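Local coordinates for RimK-related lysine biosynthesis protein (Thermococcus kodakarensis, PDB 5K2M) that probably joins an amino acid to a carboxylate at the cost of ATP, as a magnesium-dependent ATP-grasp ligase of the LysX subfamily in amino-acid biosynthesis, at residues L88-K93 and E219-G224; D171-V176 and A225-I230. All coordinates share one frame; numbering follows the deposited sequence.

Overall arrangement
Both contacts belong to the ATP-grasp region of the chain, and their segments alternate in sequence. Contact 2 pairs two antiparallel strands, 171-176 and 225-230, in the sheet that holds Asp171 and Asp229 against ADP and a magnesium ion. Contact 1 lies at the end of helix 83-90, where residues 88-93 meet residues 219-224, the end of helix 208-219 and the loop that leads into strand 225-233. The two centres are 13 Å apart, and the contacts touch where Phe221 CD2 packs on Leu226 CD1 at 4.0 Å. Contact 1 is a shell further from the nucleotide: the side chain of Leu90 stays about 10 Å from ADP and about 11 Å from a magnesium ion.

Contact 1 (L88-K93 and E219-G224); sequences LRLAGK and EAFGEG
Arg89 reaches across to Ala220 and Phe221 with the aliphatic part of its side chain. Its CB sits 4.1 Å from Phe221 CE1, at an oblique angle to the ring. One carbon further, Arg89 CG lies 3.3 Å from the carbonyl oxygen Ala220 O. Arg89 CD remains beside that oxygen and also passes Phe221 CD1 at 4.1 Å. The chain then bends at chi3 (-71°), and the guanidinium departs from the contact: NE makes a salt bridge with Glu79, and the guanidinium plane stands 64° from that of the Phe221 ring. Leu90 approaches another part of the ring, its CD2 branch 3.9 Å from Phe221 CE2. The same methyl packs on Ala220 CB at 4.0 Å, so one branch fills the angle between the two residues. Outside these, Lys93 CG brushes Ala220 CB at 4.2 Å. No hydrogen bond links the segments. Leu90 and Phe221 continue onto Val239 and Val242 of strand 236-243, and Phe221 also packs on Leu76. This is a largely apolar junction between the end of helix 83-90 and the turn joining helix 208-219 to strand 225-233, within the ATP-grasp fold.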
ATOM      1  N   LEU A  88      14.913  21.128  40.542  1.00 40.46           N
ATOM      2  CA  LEU A  88      15.299  19.714  40.669  1.00 41.14           C
ATOM      3  C   LEU A  88      16.800  19.515  40.446  1.00 43.20           C
ATOM      4  O   LEU A  88      17.449  18.792  41.186  1.00 41.65           O
ATOM      5  CB  LEU A  88      14.482  18.827  39.727  1.00 40.05           C
ATOM      6  CG  LEU A  88      13.217  18.133  40.254  1.00 42.07           C
ATOM      7  CD1 LEU A  88      12.695  18.660  41.582  1.00 41.48           C
ATOM      8  CD2 LEU A  88      12.093  18.077  39.233  1.00 40.35           C
ATOM      9  N   ARG A  89      17.371  20.177  39.452  1.00 45.65           N
ATOM     10  CA  ARG A  89      18.802  20.014  39.221  1.00 48.82           C
ATOM     11  C   ARG A  89      19.649  20.778  40.248  1.00 46.99           C
ATOM     12  O   ARG A  89      20.746  20.350  40.574  1.00 45.14           O
ATOM     13  CB  ARG A  89      19.165  20.387  37.784  1.00 53.61           C
ATOM     14  CG  ARG A  89      20.329  19.563  37.269  1.00 62.51           C
ATOM     15  CD  ARG A  89      20.312  19.380  35.767  1.00 66.21           C
ATOM     16  NE  ARG A  89      19.249  18.488  35.304  1.00 68.52           N
ATOM     17  CZ  ARG A  89      19.294  17.155  35.325  1.00 69.55           C
ATOM     18  NH1 ARG A  89      20.343  16.507  35.823  1.00 73.15           N
ATOM     19  NH2 ARG A  89      18.270  16.458  34.850  1.00 68.07           N
ATOM     20  N   LEU A  90      19.133  21.895  40.766  1.00 45.99           N
ATOM     21  CA  LEU A  90      19.824  22.657  41.814  1.00 47.68           C
ATOM     22  C   LEU A  90      19.774  21.991  43.201  1.00 50.84           C
ATOM     23  O   LEU A  90      20.675  22.186  44.014  1.00 50.86           O
ATOM     24  CB  LEU A  90      19.253  24.071  41.923  1.00 46.43           C
ATOM     25  CG  LEU A  90      19.526  24.975  40.724  1.00 46.11           C
ATOM     26  CD1 LEU A  90      18.583  26.170  40.703  1.00 45.42           C
ATOM     27  CD2 LEU A  90      20.985  25.407  40.694  1.00 47.53           C
ATOM     28  N   ALA A  91      18.735  21.201  43.461  1.00 52.17           N
ATOM     29  CA  ALA A  91      18.489  20.660  44.795  1.00 51.79           C
ATOM     30  C   ALA A  91      19.579  19.695  45.214  1.00 52.42           C
ATOM     31  O   ALA A  91      19.990  18.842  44.444  1.00 53.81           O
ATOM     32  CB  ALA A  91      17.135  19.974  44.842  1.00 54.01           C
ATOM     33  N   GLY A  92      20.067  19.849  46.437  1.00 52.48           N
ATOM     34  CA  GLY A  92      21.190  19.051  46.907  1.00 54.33           C
ATOM     35  C   GLY A  92      22.558  19.604  46.523  1.00 54.32           C
ATOM     36  O   GLY A  92      23.553  19.227  47.138  1.00 55.36           O
ATOM     37  N   LYS A  93      22.616  20.494  45.523  1.00 51.64           N
ATOM     38  CA  LYS A  93      23.880  21.065  45.041  1.00 50.95           C
ATOM     39  C   LYS A  93      24.162  22.434  45.647  1.00 48.51           C
ATOM     40  O   LYS A  93      25.297  22.748  45.974  1.00 48.37           O
ATOM     41  CB  LYS A  93      23.846  21.224  43.524  1.00 51.66           C
ATOM     42  CG  LYS A  93      23.588  19.942  42.753  1.00 54.28           C
ATOM     43  CD  LYS A  93      24.789  19.019  42.781  1.00 58.44           C
ATOM     44  CE  LYS A  93      25.050  18.440  41.401  1.00 61.37           C
ATOM     45  NZ  LYS A  93      23.942  17.560  40.950  1.00 61.25           N
ATOM     46  N   GLU A 219      27.427  24.808  37.821  1.00 44.61           N
ATOM     47  CA  GLU A 219      27.968  23.437  37.775  1.00 45.66           C
ATOM     48  C   GLU A 219      26.883  22.370  37.954  1.00 44.42           C
ATOM     49  O   GLU A 219      27.032  21.249  37.481  1.00 44.68           O
ATOM     50  CB  GLU A 219      29.114  23.258  38.799  1.00 47.33           C
ATOM     51  CG  GLU A 219      30.397  23.927  38.315  1.00 50.75           C
ATOM     52  CD  GLU A 219      31.522  24.031  39.336  1.00 54.67           C
ATOM     53  OE1 GLU A 219      31.324  23.772  40.544  1.00 58.29           O
ATOM     54  OE2 GLU A 219      32.629  24.409  38.905  1.00 58.86           O
ATOM     55  N   ALA A 220      25.786  22.727  38.607  1.00 42.98           N
ATOM     56  CA  ALA A 220      24.602  21.868  38.609  1.00 44.40           C
ATOM     57  C   ALA A 220      24.103  21.537  37.193  1.00 44.66           C
ATOM     58  O   ALA A 220      23.534  20.475  36.976  1.00 43.45           O
ATOM     59  CB  ALA A 220      23.481  22.510  39.411  1.00 44.18           C
ATOM     60  N   PHE A 221      24.310  22.458  36.248  1.00 43.59           N
ATOM     61  CA  PHE A 221      23.934  22.269  34.858  1.00 43.49           C
ATOM     62  C   PHE A 221      25.099  21.804  33.984  1.00 44.42           C
ATOM     63  O   PHE A 221      24.912  20.947  33.121  1.00 44.32           O
ATOM     64  CB  PHE A 221      23.280  23.558  34.325  1.00 42.46           C
ATOM     65  CG  PHE A 221      21.984  23.863  35.014  1.00 42.57           C
ATOM     66  CD1 PHE A 221      20.800  23.291  34.570  1.00 41.59           C
ATOM     67  CD2 PHE A 221      21.965  24.622  36.176  1.00 42.01           C
ATOM     68  CE1 PHE A 221      19.606  23.511  35.238  1.00 41.35           C
ATOM     69  CE2 PHE A 221      20.777  24.849  36.846  1.00 42.30           C
ATOM     70  CZ  PHE A 221      19.590  24.298  36.368  1.00 42.32           C
ATOM     71  N   GLY A 222      26.281  22.379  34.189  1.00 44.17           N
ATOM     72  CA  GLY A 222      27.505  21.882  33.556  1.00 45.65           C
ATOM     73  C   GLY A 222      27.785  22.371  32.145  1.00 46.34           C
ATOM     74  O   GLY A 222      28.705  21.884  31.494  1.00 49.57           O
ATOM     75  N   GLU A 223      27.015  23.340  31.666  1.00 45.06           N
ATOM     76  CA  GLU A 223      27.233  23.888  30.334  1.00 45.01           C
ATOM     77  C   GLU A 223      26.585  25.248  30.224  1.00 44.06           C
ATOM     78  O   GLU A 223      25.746  25.623  31.052  1.00 42.38           O
ATOM     79  CB  GLU A 223      26.629  22.971  29.254  1.00 46.42           C
ATOM     80  CG  GLU A 223      25.156  22.644  29.468  1.00 47.78           C
ATOM     81  CD  GLU A 223      24.482  21.994  28.259  1.00 52.04           C
ATOM     82  OE1 GLU A 223      23.874  20.918  28.420  1.00 58.74           O
ATOM     83  OE2 GLU A 223      24.516  22.555  27.146  1.00 54.77           O
ATOM     84  N   GLY A 224      26.983  25.975  29.188  1.00 43.04           N
ATOM     85  CA  GLY A 224      26.228  27.126  28.711  1.00 42.58           C
ATOM     86  C   GLY A 224      26.492  28.448  29.396  1.00 41.91           C
ATOM     87  O   GLY A 224      27.443  28.601  30.164  1.00 39.50           O
TER

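Contact 2 (D171-V176 and A225-I230). With MG (magnesium ion), chain Q; ADP (adenosine-5'-diphosphate), chain O; PO4 (phosphate ion), chain P.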
ATOM      1  N   ASP A 171      17.324  41.777  45.159  1.00 44.95           N
ATOM      2  CA  ASP A 171      17.898  40.461  44.980  1.00 43.95           C
ATOM      3  C   ASP A 171      19.142  40.585  44.117  1.00 43.18           C
ATOM      4  O   ASP A 171      19.589  41.697  43.822  1.00 41.37           O
ATOM      5  CB  ASP A 171      16.864  39.459  44.458  1.00 45.17           C
ATOM      6  CG  ASP A 171      16.603  39.570  42.972  1.00 44.51           C
ATOM      7  OD1 ASP A 171      16.865  40.622  42.365  1.00 43.92           O
ATOM      8  OD2 ASP A 171      16.104  38.574  42.408  1.00 48.21           O
ATOM      9  N   ILE A 172      19.720  39.448  43.750  1.00 43.31           N
ATOM     10  CA  ILE A 172      21.038  39.429  43.109  1.00 42.84           C
ATOM     11  C   ILE A 172      20.915  38.718  41.783  1.00 40.58           C
ATOM     12  O   ILE A 172      20.250  37.698  41.679  1.00 39.61           O
ATOM     13  CB  ILE A 172      22.081  38.713  43.999  1.00 43.90           C
ATOM     14  CG1 ILE A 172      22.364  39.551  45.250  1.00 43.82           C
ATOM     15  CG2 ILE A 172      23.381  38.428  43.231  1.00 43.88           C
ATOM     16  CD1 ILE A 172      22.879  38.722  46.414  1.00 45.42           C
ATOM     17  N   ARG A 173      21.546  39.287  40.770  1.00 41.31           N
ATOM     18  CA  ARG A 173      21.597  38.689  39.464  1.00 40.91           C
ATOM     19  C   ARG A 173      23.056  38.523  39.066  1.00 39.91           C
ATOM     20  O   ARG A 173      23.759  39.510  38.910  1.00 38.35           O
ATOM     21  CB  ARG A 173      20.866  39.597  38.485  1.00 43.15           C
ATOM     22  CG  ARG A 173      21.116  39.264  37.035  1.00 47.78           C
ATOM     23  CD  ARG A 173      20.634  37.863  36.691  1.00 51.12           C
ATOM     24  NE  ARG A 173      20.120  37.899  35.331  1.00 58.47           N
ATOM     25  CZ  ARG A 173      18.881  37.634  34.938  1.00 56.53           C
ATOM     26  NH1 ARG A 173      17.931  37.226  35.769  1.00 53.67           N
ATOM     27  NH2 ARG A 173      18.619  37.736  33.648  1.00 64.97           N
ATOM     28  N   SER A 174      23.499  37.279  38.897  1.00 39.20           N
ATOM     29  CA  SER A 174      24.871  36.994  38.496  1.00 40.20           C
ATOM     30  C   SER A 174      24.919  36.248  37.168  1.00 39.92           C
ATOM     31  O   SER A 174      23.905  35.731  36.691  1.00 39.02           O
ATOM     32  CB  SER A 174      25.596  36.189  39.576  1.00 41.29           C
ATOM     33  OG  SER A 174      24.994  34.919  39.750  1.00 42.24           O
ATOM     34  N   TYR A 175      26.108  36.206  36.573  1.00 38.68           N
ATOM     35  CA  TYR A 175      26.303  35.628  35.254  1.00 37.53           C
ATOM     36  C   TYR A 175      27.494  34.694  35.288  1.00 39.47           C
ATOM     37  O   TYR A 175      28.545  35.061  35.801  1.00 39.49           O
ATOM     38  CB  TYR A 175      26.524  36.740  34.233  1.00 38.15           C
ATOM     39  CG  TYR A 175      25.340  37.656  34.076  1.00 38.34           C
ATOM     40  CD1 TYR A 175      25.143  38.732  34.946  1.00 37.88           C
ATOM     41  CD2 TYR A 175      24.410  37.444  33.067  1.00 38.00           C
ATOM     42  CE1 TYR A 175      24.049  39.570  34.809  1.00 39.09           C
ATOM     43  CE2 TYR A 175      23.311  38.274  32.921  1.00 38.74           C
ATOM     44  CZ  TYR A 175      23.133  39.328  33.791  1.00 38.00           C
ATOM     45  OH  TYR A 175      22.044  40.136  33.628  1.00 39.63           O
ATOM     46  N   VAL A 176      27.300  33.484  34.769  1.00 40.85           N
ATOM     47  CA  VAL A 176      28.336  32.487  34.642  1.00 41.76           C
ATOM     48  C   VAL A 176      28.255  31.898  33.247  1.00 43.13           C
ATOM     49  O   VAL A 176      27.214  31.371  32.829  1.00 38.28           O
ATOM     50  CB  VAL A 176      28.195  31.358  35.678  1.00 43.74           C
ATOM     51  CG1 VAL A 176      29.295  30.312  35.499  1.00 44.37           C
ATOM     52  CG2 VAL A 176      28.259  31.924  37.088  1.00 44.08           C
ATOM     53  N   ALA A 225      25.636  29.412  29.068  1.00 40.20           N
ATOM     54  CA  ALA A 225      25.713  30.758  29.589  1.00 39.28           C
ATOM     55  C   ALA A 225      24.429  31.013  30.359  1.00 39.46           C
ATOM     56  O   ALA A 225      23.350  30.952  29.782  1.00 38.30           O
ATOM     57  CB  ALA A 225      25.841  31.724  28.450  1.00 38.61           C
ATOM     58  N   LEU A 226      24.551  31.265  31.657  1.00 38.62           N
ATOM     59  CA  LEU A 226      23.395  31.387  32.535  1.00 40.64           C
ATOM     60  C   LEU A 226      23.388  32.691  33.313  1.00 40.49           C
ATOM     61  O   LEU A 226      24.410  33.106  33.869  1.00 39.17           O
ATOM     62  CB  LEU A 226      23.339  30.209  33.526  1.00 41.19           C
ATOM     63  CG  LEU A 226      23.013  28.818  32.965  1.00 41.64           C
ATOM     64  CD1 LEU A 226      23.108  27.779  34.074  1.00 42.62           C
ATOM     65  CD2 LEU A 226      21.642  28.761  32.294  1.00 42.11           C
ATOM     66  N   ALA A 227      22.218  33.328  33.351  1.00 40.62           N
ATOM     67  CA  ALA A 227      21.950  34.389  34.310  1.00 40.95           C
ATOM     68  C   ALA A 227      21.252  33.757  35.488  1.00 40.31           C
ATOM     69  O   ALA A 227      20.202  33.150  35.340  1.00 40.06           O
ATOM     70  CB  ALA A 227      21.082  35.472  33.705  1.00 42.35           C
ATOM     71  N   ILE A 228      21.847  33.914  36.655  1.00 39.80           N
ATOM     72  CA  ILE A 228      21.391  33.258  37.854  1.00 40.59           C
ATOM     73  C   ILE A 228      20.780  34.303  38.785  1.00 39.80           C
ATOM     74  O   ILE A 228      21.310  35.408  38.895  1.00 39.41           O
ATOM     75  CB  ILE A 228      22.572  32.540  38.526  1.00 42.97           C
ATOM     76  CG1 ILE A 228      23.215  31.581  37.512  1.00 42.85           C
ATOM     77  CG2 ILE A 228      22.101  31.797  39.779  1.00 44.30           C
ATOM     78  CD1 ILE A 228      24.611  31.149  37.859  1.00 44.60           C
ATOM     79  N   ASP A 229      19.650  33.957  39.409  1.00 38.99           N
ATOM     80  CA  ASP A 229      18.976  34.817  40.398  1.00 40.56           C
ATOM     81  C   ASP A 229      19.183  34.291  41.819  1.00 40.65           C
ATOM     82  O   ASP A 229      18.820  33.155  42.113  1.00 39.62           O
ATOM     83  CB  ASP A 229      17.471  34.853  40.160  1.00 41.41           C
ATOM     84  CG  ASP A 229      17.088  35.459  38.822  1.00 43.20           C
ATOM     85  OD1 ASP A 229      17.927  35.510  37.902  1.00 44.65           O
ATOM     86  OD2 ASP A 229      15.914  35.872  38.693  1.00 45.05           O
ATOM     87  N   ILE A 230      19.716  35.135  42.701  1.00 40.17           N
ATOM     88  CA  ILE A 230      20.040  34.740  44.070  1.00 41.75           C
ATOM     89  C   ILE A 230      19.304  35.649  45.072  1.00 42.35           C
ATOM     90  O   ILE A 230      19.141  36.841  44.821  1.00 42.35           O
ATOM     91  CB  ILE A 230      21.575  34.782  44.285  1.00 42.87           C
ATOM     92  CG1 ILE A 230      22.248  33.676  43.463  1.00 44.42           C
ATOM     93  CG2 ILE A 230      21.938  34.627  45.754  1.00 44.41           C
ATOM     94  CD1 ILE A 230      23.751  33.835  43.296  1.00 45.51           C
TER
HETATM   95 MG    MG Q 303      14.158  35.924  37.705  1.00 37.02          MG
HETATM   96  PB  ADP O 301      11.094  35.257  36.706  1.00 39.40           P
HETATM   97  O1B ADP O 301      12.108  36.337  36.965  1.00 38.60           O
HETATM   98  O2B ADP O 301       9.737  35.768  36.285  1.00 35.17           O
HETATM   99  O3B ADP O 301      11.556  34.136  35.809  1.00 37.34           O
HETATM  100  PA  ADP O 301      11.620  34.746  39.507  1.00 36.71           P
HETATM  101  O1A ADP O 301      13.052  35.166  39.239  1.00 38.17           O
HETATM  102  O2A ADP O 301      11.450  33.499  40.314  1.00 32.63           O
HETATM  103  O3A ADP O 301      10.777  34.593  38.149  1.00 36.49           O
HETATM  104  O5' ADP O 301      10.846  35.933  40.257  1.00 33.36           O
HETATM  105  C5' ADP O 301      10.980  37.276  39.851  1.00 32.34           C
HETATM  106  C4' ADP O 301      11.352  38.140  41.044  1.00 33.10           C
HETATM  107  O4' ADP O 301      10.325  38.050  42.037  1.00 31.75           O
HETATM  108  C3' ADP O 301      12.653  37.761  41.734  1.00 32.87           C
HETATM  109  O3' ADP O 301      13.782  38.429  41.151  1.00 32.72           O
HETATM  110  C2' ADP O 301      12.382  38.215  43.156  1.00 31.13           C
HETATM  111  O2' ADP O 301      12.618  39.611  43.326  1.00 30.90           O
HETATM  112  C1' ADP O 301      10.900  37.993  43.337  1.00 31.29           C
HETATM  113  N9  ADP O 301      10.651  36.668  43.921  1.00 31.00           N
HETATM  114  C8  ADP O 301      10.439  35.520  43.243  1.00 31.58           C
HETATM  115  N7  ADP O 301      10.262  34.478  44.075  1.00 31.45           N
HETATM  116  C5  ADP O 301      10.378  34.969  45.323  1.00 30.78           C
HETATM  117  C6  ADP O 301      10.281  34.422  46.675  1.00 29.16           C
HETATM  118  N6  ADP O 301      10.035  33.108  46.865  1.00 28.90           N
HETATM  119  N1  ADP O 301      10.451  35.278  47.703  1.00 28.90           N
HETATM  120  C2  ADP O 301      10.697  36.583  47.528  1.00 29.36           C
HETATM  121  N3  ADP O 301      10.797  37.156  46.329  1.00 29.48           N
HETATM  122  C4  ADP O 301      10.642  36.411  45.215  1.00 30.68           C
HETATM  123  P   PO4 P 302      14.326  36.944  34.610  1.00 39.49           P
HETATM  124  O1  PO4 P 302      14.620  37.028  36.089  1.00 40.05           O
HETATM  125  O2  PO4 P 302      13.633  38.202  34.106  1.00 43.35           O
HETATM  126  O3  PO4 P 302      15.641  36.780  33.888  1.00 43.04           O
HETATM  127  O4  PO4 P 302      13.412  35.790  34.324  1.00 44.32           O
HETATM  128  O   HOH W   1      14.141  37.882  38.597  1.00 42.68           O
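The guanidinium of Arg173 has Ala227 CB over one face, 3.1 Å from NE, while Asp229 OD1 and phosphate O3 lie at its edge, near its plane. NH1 makes a salt bridge to Asp229 OD1 at 2.7 Å, though as a hydrogen bond it is bent and weak; the guanidinium and carboxylate planes are 34° apart. NH1 also gives a hydrogen bond of 3.0 Å to phosphate O3. Chi1 of 166° starts the Arg173 chain away from its own backbone N, and bends at chi2 and chi3 then bring the head group across to the neighbouring strand. The Tyr175 ring meets Ala227 obliquely, CE2 to CB 3.7 Å, and its OH is hydrogen-bonded to Glu247 O. Asp229 divides its carboxylate: OD1 faces Arg173, and OD2 binds magnesium at 2.0 Å, alongside ADP O1A and O1B, phosphate O1, water and Glu241. Nearby, Asp171 OD2 accepts a 2.6 Å hydrogen bond from ADP O3', and Arg187 forms a salt bridge with the same oxygen. Arg187 also hydrogen-bonds Asp229 OD2, tying the two carboxylates together.

Six backbone hydrogen bonds zip the strands together, antiparallel with 157° between their directions, through Ile172-Ile230, Ser174-Ile228 and Val176-Leu226. These pairs put their side chains on the sheet face turned from the metal, where Ile172 CB meets Ile230 CB at 4.0 Å. Helix 208-219 packs there: Val210 against Ile172, Trp218 against Val176, and Ser214 OG hydrogen-bonded to Ser174 OG. Within the five-stranded antiparallel sheet, strand 180-188 runs beside 170-177, and strand 236-243, which supplies Glu241, flanks 225-233.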